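Diguanylate cyclase/phosphodiesterase-domain containing protein (Thermotoga maritima MSB8, PDB 6KHU) is a putative diguanylate cyclase built on a GGDEF-family domain, probably connected with cyclic di-GMP signalling, although its signature motif appears degenerate. Local coordinates at residues F33-K38 with E91-H96; K53-C58 with D72-F77; I107-K110 with E114-M117; H11-L16 with K121-L126. All coordinates share one frame; numbering follows the deposited sequence.

Contact 1 of 4, residues F33-K38 with E91-H96; sequences FFVKTK and ERIKNH. With ZN (zinc ion), chain C.
I93 lies opposite both F33 and V35, and its two branches divide the work between them. With CG1 anti to the carbonyl carbon (chi1 -64°), the long branch runs to CD1, which comes to 4.2 Å from CD2 of F33 and crosses that ring obliquely. The short branch reaches the valine, the two methyls CG2 of I93 and CG2 of V35 lying 4.4 Å apart. No polar bond joins strand to helix, and all three residues are buried; the contact is a modest hydrophobic patch, with L55 and I107 also packing against I93.

One turn further along the helix, H96, partly exposed, holds the zinc ion through NE2 at 2.0 Å, with E57 as a second ligand. Its ring is also held by a bond of ND1 to the carbonyl O of R92 at 2.8 Å; the oxygen lies in the ring plane, while ND1 stands 43° out of the carbonyl plane. The backbone N of H96 reaches the same R92 O from the opposite face, so one oxygen serves two donors, while the ND1 bond and the zinc at NE2 together hold the imidazole's rotation.

A helix laid on alternate residues of a central strand, F33 and V35 turned to it and F34 to the other face, is what the ferredoxin-like βαββαβ core of GGDEF domains presents, with helices 41-57 and 86-100 sharing one face of the sheet.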
loop_
_atom_site.group_PDB
_atom_site.type_symbol
_atom_site.label_atom_id
_atom_site.label_comp_id
_atom_site.label_asym_id
_atom_site.label_seq_id
_atom_site.Cartn_x
_atom_site.Cartn_y
_atom_site.Cartn_z
ATOM N N PHE A 33 0.416 0.382 3.288
ATOM C CA PHE A 33 0.107 -1.024 3.070
ATOM C C PHE A 33 1.065 -1.573 2.024
ATOM O O PHE A 33 1.336 -0.906 1.016
ATOM C CB PHE A 33 -1.358 -1.245 2.586
ATOM C CG PHE A 33 -2.421 -0.760 3.545
ATOM C CD1 PHE A 33 -2.753 0.581 3.614
ATOM C CD2 PHE A 33 -3.121 -1.656 4.335
ATOM C CE1 PHE A 33 -3.732 1.029 4.468
ATOM C CE2 PHE A 33 -4.103 -1.208 5.205
ATOM C CZ PHE A 33 -4.402 0.142 5.274
ATOM N N PHE A 34 1.570 -2.790 2.260
ATOM C CA PHE A 34 2.317 -3.561 1.266
ATOM C C PHE A 34 1.538 -4.821 0.900
ATOM O O PHE A 34 1.033 -5.521 1.787
ATOM C CB PHE A 34 3.694 -3.990 1.802
ATOM C CG PHE A 34 4.795 -2.998 1.567
ATOM C CD1 PHE A 34 4.561 -1.633 1.667
ATOM C CD2 PHE A 34 6.087 -3.444 1.267
ATOM C CE1 PHE A 34 5.595 -0.712 1.461
ATOM C CE2 PHE A 34 7.126 -2.542 1.066
ATOM C CZ PHE A 34 6.883 -1.168 1.162
ATOM N N VAL A 35 1.467 -5.129 -0.398
ATOM C CA VAL A 35 0.887 -6.381 -0.883
ATOM C C VAL A 35 1.888 -7.035 -1.833
ATOM O O VAL A 35 2.249 -6.450 -2.858
ATOM C CB VAL A 35 -0.466 -6.164 -1.587
ATOM C CG1 VAL A 35 -0.998 -7.489 -2.140
ATOM C CG2 VAL A 35 -1.479 -5.548 -0.629
ATOM N N LYS A 36 2.347 -8.234 -1.490
ATOM C CA LYS A 36 3.229 -9.003 -2.357
ATOM C C LYS A 36 2.458 -10.182 -2.936
ATOM O O LYS A 36 1.855 -10.956 -2.188
ATOM C CB LYS A 36 4.464 -9.505 -1.602
ATOM C CG LYS A 36 5.372 -10.384 -2.468
ATOM C CD LYS A 36 6.754 -10.575 -1.853
ATOM C CE LYS A 36 7.554 -11.582 -2.671
ATOM N NZ LYS A 36 8.927 -11.809 -2.141
ATOM N N THR A 37 2.468 -10.305 -4.263
ATOM C CA THR A 37 1.838 -11.432 -4.937
ATOM C C THR A 37 2.825 -12.579 -5.041
ATOM O O THR A 37 4.000 -12.379 -5.379
ATOM C CB THR A 37 1.359 -11.061 -6.340
ATOM O OG1 THR A 37 2.460 -10.552 -7.107
ATOM C CG2 THR A 37 0.285 -10.019 -6.264
ATOM N N LYS A 38 2.337 -13.779 -4.764
ATOM C CA LYS A 38 3.164 -14.980 -4.765
ATOM C C LYS A 38 2.483 -16.024 -5.655
ATOM O O LYS A 38 2.001 -17.052 -5.181
ATOM C CB LYS A 38 3.389 -15.486 -3.332
ATOM C CG LYS A 38 4.240 -14.530 -2.493
ATOM C CD LYS A 38 4.188 -14.824 -1.007
ATOM C CE LYS A 38 5.259 -14.008 -0.281
ATOM N NZ LYS A 38 5.061 -13.961 1.206
ATOM N N GLU A 91 -8.896 -5.472 5.704
ATOM C CA GLU A 91 -9.920 -6.484 5.458
ATOM C C GLU A 91 -10.570 -6.279 4.093
ATOM O O GLU A 91 -10.820 -7.249 3.365
ATOM C CB GLU A 91 -10.970 -6.453 6.574
ATOM C CG GLU A 91 -11.640 -7.799 6.879
ATOM C CD GLU A 91 -10.645 -8.934 7.123
ATOM O OE1 GLU A 91 -10.964 -10.092 6.770
ATOM O OE2 GLU A 91 -9.549 -8.673 7.677
ATOM N N ARG A 92 -10.832 -5.020 3.720
ATOM C CA ARG A 92 -11.445 -4.755 2.422
ATOM C C ARG A 92 -10.544 -5.234 1.290
ATOM O O ARG A 92 -11.018 -5.867 0.339
ATOM C CB ARG A 92 -11.761 -3.259 2.272
ATOM C CG ARG A 92 -12.987 -2.786 3.061
ATOM C CD ARG A 92 -13.019 -1.261 3.218
ATOM N NE ARG A 92 -13.091 -0.581 1.927
ATOM C CZ ARG A 92 -12.646 0.653 1.693
ATOM N NH1 ARG A 92 -12.759 1.180 0.474
ATOM N NH2 ARG A 92 -12.090 1.364 2.671
ATOM N N ILE A 93 -9.240 -4.955 1.379
ATOM C CA ILE A 93 -8.314 -5.437 0.357
ATOM C C ILE A 93 -8.358 -6.963 0.287
ATOM O O ILE A 93 -8.448 -7.553 -0.803
ATOM C CB ILE A 93 -6.887 -4.921 0.625
ATOM C CG1 ILE A 93 -6.837 -3.385 0.519
ATOM C CG2 ILE A 93 -5.895 -5.588 -0.341
ATOM C CD1 ILE A 93 -5.644 -2.771 1.209
ATOM N N LYS A 94 -8.331 -7.622 1.455
ATOM C CA LYS A 94 -8.357 -9.088 1.491
ATOM C C LYS A 94 -9.647 -9.637 0.891
ATOM O O LYS A 94 -9.613 -10.592 0.103
ATOM C CB LYS A 94 -8.181 -9.584 2.932
ATOM C CG LYS A 94 -6.790 -9.267 3.530
ATOM C CD LYS A 94 -6.373 -10.258 4.627
ATOM C CE LYS A 94 -7.181 -10.046 5.899
ATOM N NZ LYS A 94 -6.607 -10.784 7.069
ATOM N N ASN A 95 -10.787 -9.027 1.235
ATOM C CA ASN A 95 -12.077 -9.431 0.672
ATOM C C ASN A 95 -12.090 -9.320 -0.848
ATOM O O ASN A 95 -12.626 -10.197 -1.533
ATOM C CB ASN A 95 -13.204 -8.581 1.259
ATOM C CG ASN A 95 -13.481 -8.898 2.720
ATOM O OD1 ASN A 95 -12.951 -9.859 3.262
ATOM N ND2 ASN A 95 -14.329 -8.090 3.353
ATOM N N HIS A 96 -11.516 -8.248 -1.398
ATOM C CA HIS A 96 -11.470 -8.130 -2.857
ATOM C C HIS A 96 -10.588 -9.208 -3.470
ATOM O O HIS A 96 -10.949 -9.806 -4.495
ATOM C CB HIS A 96 -10.991 -6.742 -3.271
ATOM C CG HIS A 96 -12.044 -5.683 -3.146
ATOM N ND1 HIS A 96 -12.511 -5.241 -1.927
ATOM C CD2 HIS A 96 -12.739 -5.000 -4.087
ATOM C CE1 HIS A 96 -13.451 -4.331 -2.121
ATOM N NE2 HIS A 96 -13.608 -4.165 -3.425
HETATM ZN ZN ZN C . -14.863 -2.762 -4.176
#

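Contact 2 of 4, residues K53-C58 with D72-F77; sequences KILKEC and DTFALF. With ZN (zinc ion), chain C.
L55 spreads its two methyls over F74 and L76 where the first helix of the ferredoxin-like GGDEF core, 41-57, lies on strand 73-79. This strand follows the turn that in the family carries the GGDEF signature, here apparently reduced to SDDTF and ending at F74. L55 has CG anti to its own carbonyl carbon (chi1 -66°), which directs the fork at the sheet. CD1 presses on the root of the phenylalanine, 3.4 Å from CB of F74, a tight approach, and meets the ring obliquely. CD2 goes the other way along the strand to CD2 of L76 at 4.0 Å, the two leucine chains crossing at a slant.

L76 in turn points its CD2 into the angle between L55 and C58, lying 3.8 Å from CB of C58 and alongside its SG. F74 and L76, two residues apart on the strand, thus face the helix together, whereas A75 between them turns to F12 on the opposite face. V66 packs on both leucines, and I93 on L55 and C58. On the outer side of the helix the extended chain of E57 brings OE1 to 2.0 Å from the zinc ion that H96 also binds, with OE2 farther off at 2.7 Å.

The other methyl of L76, CD1, rests 3.9 Å from the carbonyl O of L55, an oxygen that also accepts the backbone N of C58 at 3.0 Å.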
loop_
_atom_site.group_PDB
_atom_site.type_symbol
_atom_site.label_atom_id
_atom_site.label_comp_id
_atom_site.label_asym_id
_atom_site.label_seq_id
_atom_site.Cartn_x
_atom_site.Cartn_y
_atom_site.Cartn_z
ATOM N N LYS A 53 -5.697 -2.490 -9.372
ATOM C CA LYS A 53 -7.009 -1.854 -9.343
ATOM C C LYS A 53 -7.602 -1.875 -7.939
ATOM O O LYS A 53 -8.246 -0.907 -7.516
ATOM C CB LYS A 53 -7.948 -2.554 -10.321
ATOM C CG LYS A 53 -8.020 -1.917 -11.706
ATOM C CD LYS A 53 -8.358 -2.969 -12.754
ATOM C CE LYS A 53 -9.332 -2.439 -13.772
ATOM N NZ LYS A 53 -10.396 -3.447 -14.034
ATOM N N ILE A 54 -7.404 -2.977 -7.211
ATOM C CA ILE A 54 -7.971 -3.106 -5.868
ATOM C C ILE A 54 -7.398 -2.034 -4.948
ATOM O O ILE A 54 -8.128 -1.371 -4.199
ATOM C CB ILE A 54 -7.714 -4.518 -5.311
ATOM C CG1 ILE A 54 -8.616 -5.552 -5.997
ATOM C CG2 ILE A 54 -7.885 -4.535 -3.790
ATOM C CD1 ILE A 54 -8.213 -6.994 -5.688
ATOM N N LEU A 55 -6.077 -1.847 -4.994
ATOM C CA LEU A 55 -5.447 -0.820 -4.164
ATOM C C LEU A 55 -5.837 0.577 -4.618
ATOM O O LEU A 55 -5.976 1.484 -3.787
ATOM C CB LEU A 55 -3.927 -0.980 -4.183
ATOM C CG LEU A 55 -3.461 -2.275 -3.530
ATOM C CD1 LEU A 55 -1.993 -2.462 -3.791
ATOM C CD2 LEU A 55 -3.759 -2.274 -2.043
ATOM N N LYS A 56 -5.986 0.779 -5.931
ATOM C CA LYS A 56 -6.501 2.054 -6.422
ATOM C C LYS A 56 -7.859 2.374 -5.817
ATOM O O LYS A 56 -8.183 3.547 -5.591
ATOM C CB LYS A 56 -6.608 2.038 -7.947
ATOM C CG LYS A 56 -5.344 2.440 -8.685
ATOM C CD LYS A 56 -4.792 3.783 -8.179
ATOM C CE LYS A 56 -5.720 4.951 -8.470
ATOM N NZ LYS A 56 -4.969 6.247 -8.560
ATOM N N GLU A 57 -8.664 1.345 -5.545
ATOM C CA GLU A 57 -9.978 1.559 -4.948
ATOM C C GLU A 57 -9.884 2.175 -3.559
ATOM O O GLU A 57 -10.809 2.878 -3.134
ATOM C CB GLU A 57 -10.742 0.233 -4.880
ATOM C CG GLU A 57 -12.235 0.412 -4.720
ATOM C CD GLU A 57 -12.978 -0.899 -4.648
ATOM O OE1 GLU A 57 -13.998 -0.952 -3.934
ATOM O OE2 GLU A 57 -12.550 -1.872 -5.319
ATOM N N CYS A 58 -8.796 1.906 -2.828
ATOM C CA CYS A 58 -8.619 2.478 -1.491
ATOM C C CYS A 58 -8.290 3.965 -1.504
ATOM O O CYS A 58 -8.329 4.599 -0.445
ATOM C CB CYS A 58 -7.487 1.771 -0.746
ATOM S SG CYS A 58 -7.671 -0.006 -0.620
ATOM N N ASP A 72 6.859 -7.778 -7.989
ATOM C CA ASP A 72 5.690 -8.491 -7.489
ATOM C C ASP A 72 5.031 -7.837 -6.270
ATOM O O ASP A 72 4.118 -8.434 -5.683
ATOM C CB ASP A 72 6.057 -9.952 -7.169
ATOM C CG ASP A 72 7.120 -10.085 -6.080
ATOM O OD1 ASP A 72 7.477 -9.079 -5.421
ATOM O OD2 ASP A 72 7.597 -11.227 -5.878
ATOM N N THR A 73 5.459 -6.643 -5.860
ATOM C CA THR A 73 4.926 -6.021 -4.659
ATOM C C THR A 73 4.341 -4.661 -5.009
ATOM O O THR A 73 4.944 -3.895 -5.762
ATOM C CB THR A 73 6.009 -5.866 -3.571
ATOM O OG1 THR A 73 6.535 -7.156 -3.223
ATOM C CG2 THR A 73 5.432 -5.220 -2.318
ATOM N N PHE A 74 3.155 -4.375 -4.482
ATOM C CA PHE A 74 2.598 -3.034 -4.523
ATOM C C PHE A 74 2.704 -2.388 -3.150
ATOM O O PHE A 74 2.702 -3.071 -2.118
ATOM C CB PHE A 74 1.127 -3.038 -4.933
ATOM C CG PHE A 74 0.895 -3.292 -6.387
ATOM C CD1 PHE A 74 1.002 -2.263 -7.308
ATOM C CD2 PHE A 74 0.530 -4.558 -6.831
ATOM C CE1 PHE A 74 0.761 -2.495 -8.665
ATOM C CE2 PHE A 74 0.286 -4.802 -8.185
ATOM C CZ PHE A 74 0.405 -3.768 -9.100
ATOM N N ALA A 75 2.763 -1.061 -3.146
ATOM C CA ALA A 75 2.621 -0.295 -1.924
ATOM C C ALA A 75 1.499 0.721 -2.091
ATOM O O ALA A 75 1.132 1.104 -3.208
ATOM C CB ALA A 75 3.936 0.395 -1.536
ATOM N N LEU A 76 0.945 1.134 -0.956
ATOM C CA LEU A 76 -0.149 2.087 -0.894
ATOM C C LEU A 76 0.009 2.889 0.385
ATOM O O LEU A 76 0.331 2.324 1.439
ATOM C CB LEU A 76 -1.512 1.381 -0.898
ATOM C CG LEU A 76 -2.747 2.146 -0.417
ATOM C CD1 LEU A 76 -3.266 3.095 -1.517
ATOM C CD2 LEU A 76 -3.853 1.166 0.011
ATOM N N PHE A 77 -0.217 4.196 0.302
ATOM C CA PHE A 77 -0.435 4.944 1.530
ATOM C C PHE A 77 -1.723 5.743 1.430
ATOM O O PHE A 77 -2.079 6.230 0.356
ATOM C CB PHE A 77 0.775 5.838 1.908
ATOM C CG PHE A 77 1.074 6.976 0.953
ATOM C CD1 PHE A 77 0.398 8.187 1.051
ATOM C CD2 PHE A 77 2.096 6.855 0.015
ATOM C CE1 PHE A 77 0.700 9.237 0.209
ATOM C CE2 PHE A 77 2.412 7.911 -0.840
ATOM C CZ PHE A 77 1.712 9.103 -0.742
HETATM ZN ZN ZN C . -14.863 -2.762 -4.176
#

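Contact 3 of 4, residues I107-K110 with E114-M117; sequences IAYK and EDFM
K110 packs its aliphatic stem against F116 and D115, and each part of the chain has its own neighbour. CB sits 3.7 Å from CD1 of the F116 ring and almost as near to CE1. CG lies against L126. At chi2 (-81°) the chain bends, which carries CD across D115, 4.1 Å from that residue's CB. The tip, NZ, makes no direct bond to the D115 carboxylate, whose OD2 is 5.9 Å away; it donates instead to a water, which passes a hydrogen bond on to the backbone O of D115, and has a long, weak ion pair with D125.

F116 turns its ring edge to the strand: CE1 comes to 3.6 Å from the carbonyl O of K110, which lies near the ring plane. Cutting F116 back to an alanine would probably open a gap beside the K110 stem and between Y30, I32 and A122.

The carboxylate of D115 has several partners. OD2 accepts from the backbone N of S111 and from a second water, which also donates to the carbonyl O of Y109 at 2.8 Å, while OD1 forms a salt bridge with K83.

The contact therefore folds the loop after edge strand 105-112 back onto the end of that strand. F116 is tucked between strand 30-37 and helix 119-130, and Y109 faces helix 86-100 on the other side of the sheet.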
loop_
_atom_site.group_PDB
_atom_site.type_symbol
_atom_site.label_atom_id
_atom_site.label_comp_id
_atom_site.label_asym_id
_atom_site.label_seq_id
_atom_site.Cartn_x
_atom_site.Cartn_y
_atom_site.Cartn_z
ATOM N N ILE A 107 0.054 -9.622 2.983
ATOM C CA ILE A 107 -0.308 -8.223 3.159
ATOM C C ILE A 107 0.162 -7.790 4.538
ATOM O O ILE A 107 0.155 -8.574 5.490
ATOM C CB ILE A 107 -1.830 -7.994 2.990
ATOM C CG1 ILE A 107 -2.195 -6.509 3.119
ATOM C CG2 ILE A 107 -2.605 -8.799 4.009
ATOM C CD1 ILE A 107 -3.608 -6.184 2.591
ATOM N N ALA A 108 0.583 -6.532 4.639
ATOM C CA ALA A 108 1.009 -5.973 5.916
ATOM C C ALA A 108 0.823 -4.462 5.869
ATOM O O ALA A 108 0.764 -3.866 4.791
ATOM C CB ALA A 108 2.465 -6.344 6.226
ATOM N N TYR A 109 0.699 -3.842 7.047
ATOM C CA TYR A 109 0.555 -2.393 7.102
ATOM C C TYR A 109 1.255 -1.827 8.332
ATOM O O TYR A 109 1.434 -2.517 9.339
ATOM C CB TYR A 109 -0.930 -1.960 7.075
ATOM C CG TYR A 109 -1.735 -2.348 8.297
ATOM C CD1 TYR A 109 -1.703 -1.575 9.447
ATOM C CD2 TYR A 109 -2.540 -3.483 8.291
ATOM C CE1 TYR A 109 -2.441 -1.922 10.566
ATOM C CE2 TYR A 109 -3.284 -3.840 9.407
ATOM C CZ TYR A 109 -3.227 -3.052 10.539
ATOM O OH TYR A 109 -3.963 -3.392 11.650
ATOM N N LYS A 110 1.650 -0.553 8.230
ATOM C CA LYS A 110 2.254 0.199 9.324
ATOM C C LYS A 110 1.571 1.557 9.380
ATOM O O LYS A 110 1.475 2.236 8.354
ATOM C CB LYS A 110 3.757 0.379 9.121
ATOM C CG LYS A 110 4.574 -0.887 9.253
ATOM C CD LYS A 110 4.834 -1.217 10.702
ATOM C CE LYS A 110 5.592 -2.535 10.845
ATOM N NZ LYS A 110 5.981 -2.763 12.267
ATOM N N GLU A 114 1.569 5.631 15.373
ATOM C CA GLU A 114 1.485 4.668 16.474
ATOM C C GLU A 114 2.389 3.464 16.244
ATOM O O GLU A 114 2.976 2.933 17.193
ATOM C CB GLU A 114 0.038 4.223 16.680
ATOM C CG GLU A 114 -0.784 5.206 17.508
ATOM C CD GLU A 114 -1.668 4.525 18.554
ATOM O OE1 GLU A 114 -2.704 3.931 18.168
ATOM O OE2 GLU A 114 -1.331 4.598 19.761
ATOM N N ASP A 115 2.511 3.008 14.997
ATOM C CA ASP A 115 3.401 1.891 14.718
ATOM C C ASP A 115 4.845 2.345 14.522
ATOM O O ASP A 115 5.762 1.557 14.756
ATOM C CB ASP A 115 2.941 1.127 13.465
ATOM C CG ASP A 115 1.620 0.394 13.663
ATOM O OD1 ASP A 115 1.283 0.037 14.817
ATOM O OD2 ASP A 115 0.924 0.169 12.649
ATOM N N PHE A 116 5.066 3.585 14.082
ATOM C CA PHE A 116 6.406 4.021 13.701
ATOM C C PHE A 116 6.438 5.530 13.577
ATOM O O PHE A 116 5.408 6.181 13.381
ATOM C CB PHE A 116 6.858 3.398 12.368
ATOM C CG PHE A 116 6.207 4.019 11.133
ATOM C CD1 PHE A 116 4.980 3.540 10.657
ATOM C CD2 PHE A 116 6.828 5.046 10.443
ATOM C CE1 PHE A 116 4.382 4.081 9.529
ATOM C CE2 PHE A 116 6.238 5.613 9.309
ATOM C CZ PHE A 116 5.008 5.131 8.845
HETATM N N MSE A 117 7.647 6.073 13.636
HETATM C CA MSE A 117 7.857 7.462 13.270
HETATM C C MSE A 117 9.085 7.617 12.394
HETATM O O MSE A 117 9.331 8.677 11.812
HETATM C CB MSE A 117 7.963 8.304 14.521
HETATM C CG MSE A 117 6.581 8.593 15.070
HETATM SE SE MSE A 117 6.693 9.458 16.778
HETATM C CE MSE A 117 6.846 11.302 16.100
HETATM O O HOH W 1 0.997 -2.573 12.103
HETATM O O HOH W 2 6.065 -1.009 14.378
#

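Contact 4 of 4, residues H11-L16 with K121-L126; sequences HFLRLL and KAILDL
With its CG set anti to the backbone N (chi1 174°), L16 sends its methyls out from helix 9-26 toward I123. From helix 119-130 the isoleucine answers with CG1 anti to the carbonyl carbon (chi1 -71°) and a further bend at chi2 (-66°) that swings CD1 forward. The two side chains meet tip to tip, CD2 of L16 being 3.9 Å from CD1 of I123. L13, one turn back, adds a looser touch, its CD2 lying 4.3 Å from that same I123 CD1, so a single methyl bridges both leucines.

These helices share the face of the GGDEF-domain sheet that is turned from helices 41-57 and 86-100. The segments meet by side chains alone, their nearest CA atoms, of L13 and I123, being 9.7 Å apart. Toward the sheet, L16 rests on Y30, I32 and F77, and L126 on I32 and F34, while Y69 touches I123.

On the side of helix 119-130 turned from the leucines, K121 and D125, one turn apart, form a salt bridge: NZ of K121 lies 2.8 Å from OD2 of D125, on the syn lone pair of that oxygen.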
loop_
_atom_site.group_PDB
_atom_site.type_symbol
_atom_site.label_atom_id
_atom_site.label_comp_id
_atom_site.label_asym_id
_atom_site.label_seq_id
_atom_site.Cartn_x
_atom_site.Cartn_y
_atom_site.Cartn_z
ATOM N N HIS A 11 9.387 7.170 -7.669
ATOM C CA HIS A 11 8.368 8.213 -7.675
ATOM C C HIS A 11 7.453 8.061 -6.462
ATOM O O HIS A 11 7.239 9.015 -5.704
ATOM C CB HIS A 11 7.573 8.143 -8.992
ATOM C CG HIS A 11 6.694 9.330 -9.247
ATOM N ND1 HIS A 11 6.083 9.554 -10.463
ATOM C CD2 HIS A 11 6.308 10.350 -8.444
ATOM C CE1 HIS A 11 5.368 10.663 -10.403
ATOM N NE2 HIS A 11 5.480 11.162 -9.184
ATOM N N PHE A 12 6.935 6.847 -6.251
ATOM C CA PHE A 12 6.087 6.550 -5.101
ATOM C C PHE A 12 6.761 6.937 -3.790
ATOM O O PHE A 12 6.148 7.572 -2.918
ATOM C CB PHE A 12 5.736 5.059 -5.085
ATOM C CG PHE A 12 5.023 4.631 -3.834
ATOM C CD1 PHE A 12 3.663 4.822 -3.705
ATOM C CD2 PHE A 12 5.723 4.075 -2.768
ATOM C CE1 PHE A 12 3.001 4.460 -2.537
ATOM C CE2 PHE A 12 5.073 3.708 -1.602
ATOM C CZ PHE A 12 3.706 3.904 -1.486
ATOM N N LEU A 13 8.017 6.528 -3.617
ATOM C CA LEU A 13 8.691 6.755 -2.349
ATOM C C LEU A 13 8.930 8.238 -2.107
ATOM O O LEU A 13 8.886 8.689 -0.957
ATOM C CB LEU A 13 10.010 5.977 -2.309
ATOM C CG LEU A 13 9.896 4.458 -2.100
ATOM C CD1 LEU A 13 11.237 3.778 -2.381
ATOM C CD2 LEU A 13 9.425 4.126 -0.694
ATOM N N ARG A 14 9.184 9.007 -3.172
ATOM C CA ARG A 14 9.274 10.456 -3.029
ATOM C C ARG A 14 7.966 11.040 -2.512
ATOM O O ARG A 14 7.965 11.845 -1.576
ATOM C CB ARG A 14 9.655 11.101 -4.363
ATOM C CG ARG A 14 10.043 12.568 -4.219
ATOM C CD ARG A 14 10.587 13.152 -5.525
ATOM N NE ARG A 14 9.513 13.454 -6.469
ATOM C CZ ARG A 14 9.304 12.779 -7.594
ATOM N NH1 ARG A 14 10.110 11.765 -7.911
ATOM N NH2 ARG A 14 8.300 13.123 -8.397
ATOM N N LEU A 15 6.835 10.639 -3.110
ATOM C CA LEU A 15 5.537 11.116 -2.641
ATOM C C LEU A 15 5.280 10.696 -1.200
ATOM O O LEU A 15 4.679 11.452 -0.421
ATOM C CB LEU A 15 4.417 10.600 -3.553
ATOM C CG LEU A 15 4.475 11.101 -5.015
ATOM C CD1 LEU A 15 3.407 10.439 -5.881
ATOM C CD2 LEU A 15 4.347 12.634 -5.099
ATOM N N LEU A 16 5.710 9.483 -0.836
ATOM C CA LEU A 16 5.555 9.009 0.534
ATOM C C LEU A 16 6.381 9.844 1.508
ATOM O O LEU A 16 5.911 10.164 2.604
ATOM C CB LEU A 16 5.938 7.532 0.635
ATOM C CG LEU A 16 5.957 6.913 2.040
ATOM C CD1 LEU A 16 4.602 7.036 2.745
ATOM C CD2 LEU A 16 6.371 5.453 1.950
ATOM N N LYS A 121 12.543 2.763 8.726
ATOM C CA LYS A 121 12.324 1.555 9.523
ATOM C C LYS A 121 10.997 0.891 9.163
ATOM O O LYS A 121 10.938 -0.334 8.989
ATOM C CB LYS A 121 12.369 1.874 11.024
ATOM C CG LYS A 121 12.145 0.644 11.919
ATOM C CD LYS A 121 13.258 -0.382 11.711
ATOM C CE LYS A 121 13.397 -1.311 12.914
ATOM N NZ LYS A 121 12.254 -2.241 13.016
ATOM N N ALA A 122 9.914 1.677 9.074
ATOM C CA ALA A 122 8.637 1.135 8.611
ATOM C C ALA A 122 8.790 0.415 7.275
ATOM O O ALA A 122 8.247 -0.679 7.086
ATOM C CB ALA A 122 7.595 2.247 8.490
ATOM N N ILE A 123 9.539 1.010 6.341
ATOM C CA ILE A 123 9.665 0.436 5.000
ATOM C C ILE A 123 10.407 -0.898 5.054
ATOM O O ILE A 123 9.972 -1.894 4.461
ATOM C CB ILE A 123 10.355 1.437 4.056
ATOM C CG1 ILE A 123 9.402 2.597 3.744
ATOM C CG2 ILE A 123 10.817 0.752 2.758
ATOM C CD1 ILE A 123 8.200 2.161 2.938
ATOM N N LEU A 124 11.550 -0.931 5.751
ATOM C CA LEU A 124 12.271 -2.189 5.952
ATOM C C LEU A 124 11.386 -3.243 6.596
ATOM O O LEU A 124 11.371 -4.399 6.165
ATOM C CB LEU A 124 13.509 -1.967 6.825
ATOM C CG LEU A 124 14.875 -1.719 6.190
ATOM C CD1 LEU A 124 14.828 -1.667 4.677
ATOM C CD2 LEU A 124 15.527 -0.470 6.757
ATOM N N ASP A 125 10.643 -2.858 7.631
ATOM C CA ASP A 125 9.774 -3.808 8.316
ATOM C C ASP A 125 8.683 -4.334 7.389
ATOM O O ASP A 125 8.325 -5.514 7.448
ATOM C CB ASP A 125 9.140 -3.148 9.537
ATOM C CG ASP A 125 10.110 -2.999 10.699
ATOM O OD1 ASP A 125 11.217 -3.569 10.628
ATOM O OD2 ASP A 125 9.759 -2.308 11.689
ATOM N N LEU A 126 8.121 -3.466 6.544
ATOM C CA LEU A 126 7.054 -3.911 5.650
ATOM C C LEU A 126 7.579 -4.912 4.633
ATOM O O LEU A 126 6.928 -5.929 4.368
ATOM C CB LEU A 126 6.415 -2.711 4.948
ATOM C CG LEU A 126 5.394 -1.958 5.794
ATOM C CD1 LEU A 126 5.260 -0.510 5.326
ATOM C CD2 LEU A 126 4.034 -2.677 5.803
#

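From the N terminus, helix 9-26 opens contact 4, the outermost loop, which closes only at helix 119-130 and encloses the other three. Within it, strand 30-37 starts contact 1, and helix 41-57 with strand 73-79 makes contact 2, nested inside the loop that helix 86-100 closes. Contact 3 follows in series, a short return from strand 105-112 into the loop before the last helix. None of the loops cross. Contacts 1 and 2 tie two helices to one face of the sheet and each supply a zinc ligand, H96 and E57; contact 4 joins the helices on the opposite face, and contact 3 ties the loop before the last helix to that same face.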